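LPXTG cell wall anchor domain-containing protein (Lactobacillus rhamnosus, PDB 7CBS) is the adhesive basal subunit of the SpaCBA pilus, where it probably ends the fibre and helps anchor it to the bacterial cell wall. Local coordinates at residues Ala91-Ser99 and Ser149-Ser157; Pro62-Asp72 and Ser106-Gly117. All coordinates share one frame; numbering follows the deposited sequence.

Contact 1. Residues Ala91-Ser99 and Ser149-Ser157; sequences AQTTLSQDS and SQNLVVVMS
Asn151, just ahead of strand 152-155, spends both N-H groups of its amide on the segment 91-99. Both acceptors lie in the amide plane: Ser96 O at 2.7 Å from Asn151 ND2, and Asp98 OD1 at 2.9 Å from the same nitrogen. The carboxylate is met nearly end-on, with its plane turned 46° from the amide, whereas ND2 stands above the carbonyl plane of Ser96. The two bonds tie residues after the helix, Ser96 and Asp98, to the residue preceding the strand. Helix 88-95 packs against strand 152-155 of the pilin D1 N-terminal domain; the axes of 91-95 and 152-155 approach to 7.6 Å, their N-to-C directions 139° apart. The side chain of Val153 fills the interface. Its CG2 branch, placed beside the backbone N, lies 3.6 Å from Leu95 CB and 3.3 Å from Ser96 OG, a hydroxyl already committed to donating to Gln92 O. Leu95 itself packs on Phe77 and Leu80 of helix 74-84. Gln92 runs extended beyond CG (chi2 -175°), which carries NE2 to Val153 O at 2.8 Å in a bond lying near the amide plane. Leu152 and Val154 bond through their backbones to strand 131-141, while the carbonyl of Val153 between them takes the amide of Gln92.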
loop_
_atom_site.group_PDB
_atom_site.type_symbol
_atom_site.label_atom_id
_atom_site.label_comp_id
_atom_site.label_asym_id
_atom_site.label_seq_id
_atom_site.Cartn_x
_atom_site.Cartn_y
_atom_site.Cartn_z
ATOM N N ALA A 91 -8.394 -9.220 -24.107
ATOM C CA ALA A 91 -8.318 -7.756 -23.878
ATOM C C ALA A 91 -6.983 -7.397 -23.210
ATOM O O ALA A 91 -6.421 -6.325 -23.532
ATOM C CB ALA A 91 -9.493 -7.305 -23.042
ATOM N N GLN A 92 -6.495 -8.255 -22.308
ATOM C CA GLN A 92 -5.161 -8.113 -21.665
ATOM C C GLN A 92 -4.078 -8.168 -22.746
ATOM O O GLN A 92 -3.149 -7.348 -22.684
ATOM C CB GLN A 92 -4.929 -9.209 -20.622
ATOM C CG GLN A 92 -5.611 -8.934 -19.291
ATOM C CD GLN A 92 -5.258 -9.981 -18.267
ATOM O OE1 GLN A 92 -5.658 -11.137 -18.371
ATOM N NE2 GLN A 92 -4.495 -9.579 -17.260
ATOM N N THR A 93 -4.198 -9.105 -23.689
ATOM C CA THR A 93 -3.227 -9.344 -24.792
ATOM C C THR A 93 -3.275 -8.183 -25.792
ATOM O O THR A 93 -2.201 -7.780 -26.258
ATOM C CB THR A 93 -3.501 -10.685 -25.485
ATOM O OG1 THR A 93 -3.269 -11.711 -24.518
ATOM C CG2 THR A 93 -2.629 -10.917 -26.700
ATOM N N THR A 94 -4.472 -7.680 -26.113
ATOM C CA THR A 94 -4.692 -6.565 -27.075
ATOM C C THR A 94 -4.052 -5.280 -26.530
ATOM O O THR A 94 -3.348 -4.599 -27.307
ATOM C CB THR A 94 -6.184 -6.389 -27.384
ATOM O OG1 THR A 94 -6.633 -7.564 -28.062
ATOM C CG2 THR A 94 -6.475 -5.176 -28.241
ATOM N N LEU A 95 -4.274 -4.968 -25.249
ATOM C CA LEU A 95 -3.756 -3.733 -24.597
ATOM C C LEU A 95 -2.274 -3.888 -24.230
ATOM O O LEU A 95 -1.659 -2.872 -23.867
ATOM C CB LEU A 95 -4.591 -3.421 -23.348
ATOM C CG LEU A 95 -5.943 -2.751 -23.583
ATOM C CD1 LEU A 95 -6.477 -2.207 -22.271
ATOM C CD2 LEU A 95 -5.846 -1.641 -24.625
ATOM N N SER A 96 -1.729 -5.110 -24.296
ATOM C CA SER A 96 -0.296 -5.423 -24.042
ATOM C C SER A 96 0.529 -5.239 -25.323
ATOM O O SER A 96 1.770 -5.277 -25.226
ATOM C CB SER A 96 -0.128 -6.818 -23.491
ATOM O OG SER A 96 -0.566 -6.896 -22.138
ATOM N N GLN A 97 -0.122 -5.051 -26.477
ATOM C CA GLN A 97 0.548 -4.905 -27.799
ATOM C C GLN A 97 1.253 -3.545 -27.873
ATOM O O GLN A 97 0.788 -2.600 -27.208
ATOM C CB GLN A 97 -0.460 -5.051 -28.941
ATOM C CG GLN A 97 -1.167 -6.398 -28.981
ATOM C CD GLN A 97 -0.210 -7.564 -28.924
ATOM O OE1 GLN A 97 0.217 -7.995 -27.855
ATOM N NE2 GLN A 97 0.121 -8.093 -30.089
ATOM N N ASP A 98 2.326 -3.462 -28.665
ATOM C CA ASP A 98 3.095 -2.213 -28.918
ATOM C C ASP A 98 2.302 -1.308 -29.868
ATOM O O ASP A 98 2.656 -0.117 -29.972
ATOM C CB ASP A 98 4.496 -2.517 -29.459
ATOM C CG ASP A 98 5.510 -2.878 -28.385
ATOM O OD1 ASP A 98 5.136 -2.901 -27.202
ATOM O OD2 ASP A 98 6.679 -3.120 -28.745
ATOM N N SER A 99 1.283 -1.854 -30.542
ATOM C CA SER A 99 0.305 -1.100 -31.371
ATOM C C SER A 99 -0.418 -0.067 -30.500
ATOM O O SER A 99 -0.369 1.131 -30.843
ATOM C CB SER A 99 -0.676 -2.030 -32.038
ATOM O OG SER A 99 0.001 -3.021 -32.796
ATOM N N SER A 149 11.650 -6.159 -21.703
ATOM C CA SER A 149 10.581 -6.917 -21.001
ATOM C C SER A 149 9.245 -6.724 -21.726
ATOM O O SER A 149 9.078 -5.692 -22.408
ATOM C CB SER A 149 10.474 -6.505 -19.552
ATOM O OG SER A 149 11.513 -7.079 -18.780
ATOM N N GLN A 150 8.328 -7.682 -21.563
ATOM C CA GLN A 150 6.959 -7.648 -22.144
ATOM C C GLN A 150 6.118 -6.631 -21.364
ATOM O O GLN A 150 6.403 -6.418 -20.164
ATOM C CB GLN A 150 6.323 -9.038 -22.104
ATOM N N ASN A 151 5.117 -6.039 -22.020
ATOM C CA ASN A 151 4.111 -5.153 -21.378
ATOM C C ASN A 151 3.142 -6.037 -20.582
ATOM O O ASN A 151 2.868 -7.160 -21.035
ATOM C CB ASN A 151 3.359 -4.293 -22.396
ATOM C CG ASN A 151 4.262 -3.606 -23.400
ATOM O OD1 ASN A 151 5.267 -3.009 -23.031
ATOM N ND2 ASN A 151 3.900 -3.664 -24.673
ATOM N N LEU A 152 2.656 -5.555 -19.436
ATOM C CA LEU A 152 1.729 -6.291 -18.534
ATOM C C LEU A 152 0.491 -5.432 -18.281
ATOM O O LEU A 152 0.650 -4.279 -17.831
ATOM C CB LEU A 152 2.432 -6.604 -17.208
ATOM C CG LEU A 152 3.463 -7.729 -17.223
ATOM C CD1 LEU A 152 4.198 -7.763 -15.891
ATOM C CD2 LEU A 152 2.816 -9.080 -17.513
ATOM N N VAL A 153 -0.691 -5.971 -18.588
ATOM C CA VAL A 153 -2.010 -5.356 -18.270
ATOM C C VAL A 153 -2.573 -6.077 -17.044
ATOM O O VAL A 153 -2.878 -7.276 -17.156
ATOM C CB VAL A 153 -2.973 -5.424 -19.471
ATOM C CG1 VAL A 153 -4.375 -4.996 -19.076
ATOM C CG2 VAL A 153 -2.470 -4.589 -20.645
ATOM N N VAL A 154 -2.685 -5.366 -15.923
ATOM C CA VAL A 154 -3.109 -5.918 -14.602
ATOM C C VAL A 154 -4.510 -5.390 -14.286
ATOM O O VAL A 154 -4.701 -4.153 -14.338
ATOM C CB VAL A 154 -2.110 -5.545 -13.491
ATOM C CG1 VAL A 154 -2.480 -6.184 -12.158
ATOM C CG2 VAL A 154 -0.685 -5.888 -13.887
ATOM N N VAL A 155 -5.434 -6.296 -13.963
ATOM C CA VAL A 155 -6.837 -5.975 -13.584
ATOM C C VAL A 155 -6.952 -6.042 -12.059
ATOM O O VAL A 155 -6.501 -7.043 -11.469
ATOM C CB VAL A 155 -7.826 -6.933 -14.276
ATOM C CG1 VAL A 155 -9.267 -6.579 -13.946
ATOM C CG2 VAL A 155 -7.610 -6.967 -15.788
ATOM N N MET A 156 -7.526 -5.008 -11.445
ATOM C CA MET A 156 -7.791 -4.957 -9.986
ATOM C C MET A 156 -9.038 -5.796 -9.694
ATOM O O MET A 156 -10.123 -5.217 -9.498
ATOM C CB MET A 156 -7.955 -3.509 -9.511
ATOM C CG MET A 156 -6.697 -2.677 -9.712
ATOM S SD MET A 156 -5.284 -3.297 -8.753
ATOM C CE MET A 156 -4.008 -3.362 -10.017
ATOM N N SER A 157 -8.869 -7.118 -9.712
ATOM C CA SER A 157 -9.944 -8.145 -9.615
ATOM C C SER A 157 -10.613 -8.102 -8.231
ATOM O O SER A 157 -10.156 -7.333 -7.368
ATOM C CB SER A 157 -9.398 -9.515 -9.921
ATOM O OG SER A 157 -8.224 -9.762 -9.166
#

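Contact 2. Residues Pro62-Asp72 and Ser106-Gly117; sequences PLNGVTFTVYD and SLIAQVVTAGQG
With chi1 at 43°, Thr113 OG1 lies between its own backbone N and carbonyl carbon, in position to accept from Val66 N at 2.7 Å; Leu63 O also lies 2.9 Å from Thr113 OG1. Further along, Gln110 CG is anti to the backbone N (chi1 -168°) and the chain stays extended, crossing over to bring NE2 2.6 Å from Thr69 OG1. The hydroxyl sits somewhat out of the amide plane, and it also hydrogen-bonds Thr140 OG1 on strand 131-141. The other branch of Thr69, CG2, meets Leu107 CG at 3.6 Å, the two side chains crossing at about a right angle, while Tyr71 CE2 comes against the same leucine. On the other face, Val70 CG1 packs on Ala109 CB, and Val70 also touches Phe121 and Phe137, in line with its burial. Ahead of strand 67-72, Asn64 bonds to the loop after strand 107-112: ND2 donates to Gly115 O at 3.0 Å, and OD1 receives a weak bond from Gly117 N. The backbone ladder is antiparallel, with Phe68 and Val111 exchanging bonds both ways. Thr69 pairs with Gln110 and Tyr71 with Leu107, so Ile108 and Ala109 both stand opposite Val70: Val70 O takes Ile108 N at 3.0 Å, and Val70 N gives to Ala109 O at 3.0 Å. Together with the near-helical psi of Ile108 (-57°), this is a classic beta bulge in an antiparallel strand pair, which belongs to the mixed sheet of the pilin D1 domain, an arrangement consistent with a CnaB-like beta fold.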
loop_
_atom_site.group_PDB
_atom_site.type_symbol
_atom_site.label_atom_id
_atom_site.label_comp_id
_atom_site.label_asym_id
_atom_site.label_seq_id
_atom_site.Cartn_x
_atom_site.Cartn_y
_atom_site.Cartn_z
ATOM N N PRO A 62 19.250 -9.404 -10.274
ATOM C CA PRO A 62 18.489 -8.154 -10.342
ATOM C C PRO A 62 19.095 -7.136 -11.326
ATOM O O PRO A 62 20.315 -7.044 -11.402
ATOM C CB PRO A 62 18.560 -7.622 -8.904
ATOM C CG PRO A 62 19.879 -8.146 -8.388
ATOM C CD PRO A 62 20.040 -9.506 -9.036
ATOM N N LEU A 63 18.232 -6.415 -12.053
ATOM C CA LEU A 63 18.605 -5.411 -13.086
ATOM C C LEU A 63 18.063 -4.039 -12.672
ATOM O O LEU A 63 16.874 -3.774 -12.905
ATOM C CB LEU A 63 18.048 -5.863 -14.441
ATOM C CG LEU A 63 19.016 -6.650 -15.326
ATOM C CD1 LEU A 63 19.492 -7.926 -14.644
ATOM C CD2 LEU A 63 18.375 -6.978 -16.667
ATOM N N ASN A 64 18.921 -3.215 -12.060
ATOM C CA ASN A 64 18.596 -1.862 -11.539
ATOM C C ASN A 64 18.897 -0.824 -12.625
ATOM O O ASN A 64 19.810 -1.066 -13.434
ATOM C CB ASN A 64 19.360 -1.564 -10.245
ATOM C CG ASN A 64 19.011 -2.529 -9.131
ATOM O OD1 ASN A 64 17.855 -2.928 -8.988
ATOM N ND2 ASN A 64 19.999 -2.917 -8.343
ATOM N N GLY A 65 18.142 0.280 -12.638
ATOM C CA GLY A 65 18.297 1.391 -13.599
ATOM C C GLY A 65 17.401 1.239 -14.820
ATOM O O GLY A 65 17.689 1.904 -15.831
ATOM N N VAL A 66 16.369 0.394 -14.742
ATOM C CA VAL A 66 15.400 0.110 -15.849
ATOM C C VAL A 66 14.088 0.843 -15.543
ATOM O O VAL A 66 13.485 0.548 -14.489
ATOM C CB VAL A 66 15.169 -1.403 -16.029
ATOM C CG1 VAL A 66 14.290 -1.702 -17.232
ATOM C CG2 VAL A 66 16.483 -2.165 -16.131
ATOM N N THR A 67 13.669 1.748 -16.437
ATOM C CA THR A 67 12.485 2.631 -16.267
ATOM C C THR A 67 11.224 1.894 -16.729
ATOM O O THR A 67 11.094 1.635 -17.946
ATOM C CB THR A 67 12.642 3.950 -17.034
ATOM O OG1 THR A 67 13.886 4.549 -16.672
ATOM C CG2 THR A 67 11.521 4.929 -16.759
ATOM N N PHE A 68 10.338 1.568 -15.783
ATOM C CA PHE A 68 8.961 1.084 -16.031
ATOM C C PHE A 68 7.994 2.255 -15.840
ATOM O O PHE A 68 8.159 3.018 -14.871
ATOM C CB PHE A 68 8.630 -0.104 -15.123
ATOM C CG PHE A 68 9.243 -1.406 -15.573
ATOM C CD1 PHE A 68 10.544 -1.738 -15.220
ATOM C CD2 PHE A 68 8.531 -2.291 -16.369
ATOM C CE1 PHE A 68 11.111 -2.930 -15.645
ATOM C CE2 PHE A 68 9.098 -3.487 -16.782
ATOM C CZ PHE A 68 10.384 -3.808 -16.415
ATOM N N THR A 69 7.030 2.383 -16.757
ATOM C CA THR A 69 5.958 3.412 -16.769
ATOM C C THR A 69 4.615 2.689 -16.628
ATOM O O THR A 69 4.416 1.685 -17.342
ATOM C CB THR A 69 6.046 4.261 -18.045
ATOM O OG1 THR A 69 7.381 4.755 -18.162
ATOM C CG2 THR A 69 5.070 5.421 -18.074
ATOM N N VAL A 70 3.743 3.178 -15.741
ATOM C CA VAL A 70 2.391 2.599 -15.474
ATOM C C VAL A 70 1.337 3.562 -16.034
ATOM O O VAL A 70 1.437 4.775 -15.760
ATOM C CB VAL A 70 2.169 2.289 -13.978
ATOM C CG1 VAL A 70 2.316 3.519 -13.087
ATOM C CG2 VAL A 70 0.825 1.614 -13.733
ATOM N N TYR A 71 0.391 3.036 -16.820
ATOM C CA TYR A 71 -0.717 3.788 -17.469
ATOM C C TYR A 71 -2.060 3.244 -16.980
ATOM O O TYR A 71 -2.169 2.025 -16.784
ATOM C CB TYR A 71 -0.661 3.652 -18.993
ATOM C CG TYR A 71 0.653 4.020 -19.632
ATOM C CD1 TYR A 71 1.696 3.110 -19.691
ATOM C CD2 TYR A 71 0.846 5.267 -20.200
ATOM C CE1 TYR A 71 2.907 3.440 -20.280
ATOM C CE2 TYR A 71 2.044 5.606 -20.806
ATOM C CZ TYR A 71 3.082 4.691 -20.842
ATOM O OH TYR A 71 4.271 5.019 -21.427
ATOM N N ASP A 72 -3.043 4.131 -16.811
ATOM C CA ASP A 72 -4.471 3.794 -16.559
ATOM C C ASP A 72 -5.121 3.431 -17.896
ATOM O O ASP A 72 -5.220 4.331 -18.748
ATOM C CB ASP A 72 -5.184 4.953 -15.856
ATOM C CG ASP A 72 -6.694 4.799 -15.744
ATOM O OD1 ASP A 72 -7.175 3.642 -15.689
ATOM O OD2 ASP A 72 -7.386 5.842 -15.717
ATOM N N SER A 106 -3.135 9.426 -19.394
ATOM C CA SER A 106 -3.307 8.132 -18.678
ATOM C C SER A 106 -2.041 7.763 -17.885
ATOM O O SER A 106 -2.161 6.954 -16.950
ATOM C CB SER A 106 -3.683 7.036 -19.645
ATOM O OG SER A 106 -2.618 6.738 -20.534
ATOM N N LEU A 107 -0.882 8.326 -18.242
ATOM C CA LEU A 107 0.422 8.091 -17.564
ATOM C C LEU A 107 0.305 8.539 -16.102
ATOM O O LEU A 107 0.018 9.731 -15.873
ATOM C CB LEU A 107 1.533 8.850 -18.299
ATOM C CG LEU A 107 2.944 8.286 -18.127
ATOM C CD1 LEU A 107 3.891 8.867 -19.171
ATOM C CD2 LEU A 107 3.478 8.541 -16.723
ATOM N N ILE A 108 0.506 7.608 -15.161
ATOM C CA ILE A 108 0.348 7.834 -13.693
ATOM C C ILE A 108 1.722 8.139 -13.089
ATOM O O ILE A 108 1.862 9.206 -12.452
ATOM C CB ILE A 108 -0.314 6.620 -13.009
ATOM C CG1 ILE A 108 -1.671 6.289 -13.640
ATOM C CG2 ILE A 108 -0.392 6.835 -11.501
ATOM C CD1 ILE A 108 -2.747 5.833 -12.674
ATOM N N ALA A 109 2.686 7.228 -13.270
ATOM C CA ALA A 109 4.021 7.277 -12.628
ATOM C C ALA A 109 5.076 6.596 -13.507
ATOM O O ALA A 109 4.735 5.619 -14.205
ATOM C CB ALA A 109 3.944 6.627 -11.270
ATOM N N GLN A 110 6.310 7.103 -13.449
ATOM C CA GLN A 110 7.517 6.548 -14.118
ATOM C C GLN A 110 8.568 6.275 -13.036
ATOM O O GLN A 110 8.948 7.232 -12.336
ATOM C CB GLN A 110 8.017 7.528 -15.181
ATOM C CG GLN A 110 9.061 6.941 -16.121
ATOM C CD GLN A 110 9.090 7.665 -17.445
ATOM O OE1 GLN A 110 9.350 8.866 -17.509
ATOM N NE2 GLN A 110 8.827 6.931 -18.515
ATOM N N VAL A 111 9.001 5.017 -12.897
ATOM C CA VAL A 111 9.785 4.510 -11.732
ATOM C C VAL A 111 10.940 3.638 -12.239
ATOM O O VAL A 111 10.699 2.791 -13.123
ATOM C CB VAL A 111 8.867 3.735 -10.765
ATOM C CG1 VAL A 111 9.646 2.866 -9.788
ATOM C CG2 VAL A 111 7.924 4.671 -10.021
ATOM N N VAL A 112 12.133 3.826 -11.663
ATOM C CA VAL A 112 13.398 3.121 -12.031
ATOM C C VAL A 112 13.579 1.930 -11.082
ATOM O O VAL A 112 13.201 2.058 -9.901
ATOM C CB VAL A 112 14.607 4.077 -11.964
ATOM C CG1 VAL A 112 15.799 3.522 -12.728
ATOM C CG2 VAL A 112 14.260 5.478 -12.451
ATOM N N THR A 113 14.129 0.817 -11.577
ATOM C CA THR A 113 14.436 -0.402 -10.777
ATOM C C THR A 113 15.628 -0.112 -9.856
ATOM O O THR A 113 16.644 0.398 -10.362
ATOM C CB THR A 113 14.707 -1.624 -11.665
ATOM O OG1 THR A 113 15.546 -1.226 -12.750
ATOM C CG2 THR A 113 13.442 -2.250 -12.208
ATOM N N ALA A 114 15.496 -0.425 -8.561
ATOM C CA ALA A 114 16.553 -0.298 -7.527
ATOM C C ALA A 114 16.486 -1.496 -6.572
ATOM O O ALA A 114 15.545 -2.300 -6.695
ATOM C CB ALA A 114 16.402 1.008 -6.787
ATOM N N GLY A 115 17.460 -1.604 -5.664
ATOM C CA GLY A 115 17.589 -2.708 -4.692
ATOM C C GLY A 115 17.723 -4.051 -5.388
ATOM O O GLY A 115 18.777 -4.292 -6.006
ATOM N N GLN A 116 16.682 -4.887 -5.303
ATOM C CA GLN A 116 16.605 -6.244 -5.909
ATOM C C GLN A 116 15.818 -6.175 -7.220
ATOM O O GLN A 116 14.825 -6.919 -7.349
ATOM C CB GLN A 116 15.946 -7.217 -4.925
ATOM C CG GLN A 116 16.686 -7.345 -3.602
ATOM C CD GLN A 116 18.109 -7.810 -3.785
ATOM O OE1 GLN A 116 18.378 -8.774 -4.502
ATOM N NE2 GLN A 116 19.036 -7.128 -3.129
ATOM N N GLY A 117 16.252 -5.317 -8.151
ATOM C CA GLY A 117 15.598 -5.095 -9.457
ATOM C C GLY A 117 14.128 -4.748 -9.306
ATOM O O GLY A 117 13.340 -5.187 -10.161
#

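Overall arrangement
Contacts 1 and 2 are centred about 16 Å apart and reach the same sheet, in which strand 131-141 pairs antiparallel with both 67-72 and 152-155 and thus lies between them. They meet directly where Ser149 CB packs 4.1 Å from Phe68 CZ. Along the chain their segments alternate: 62-72, 91-99, 106-117, 149-157. The chain leaves strand 67-72, runs through helix 74-84 and then helix 88-95 of contact 1, and returns as strand 107-112 of contact 2. The magnesium ion, bound by Thr28 and Asp123, lies about 12 Å from the side chain of Ile108 in contact 2, so it is not part of that contact.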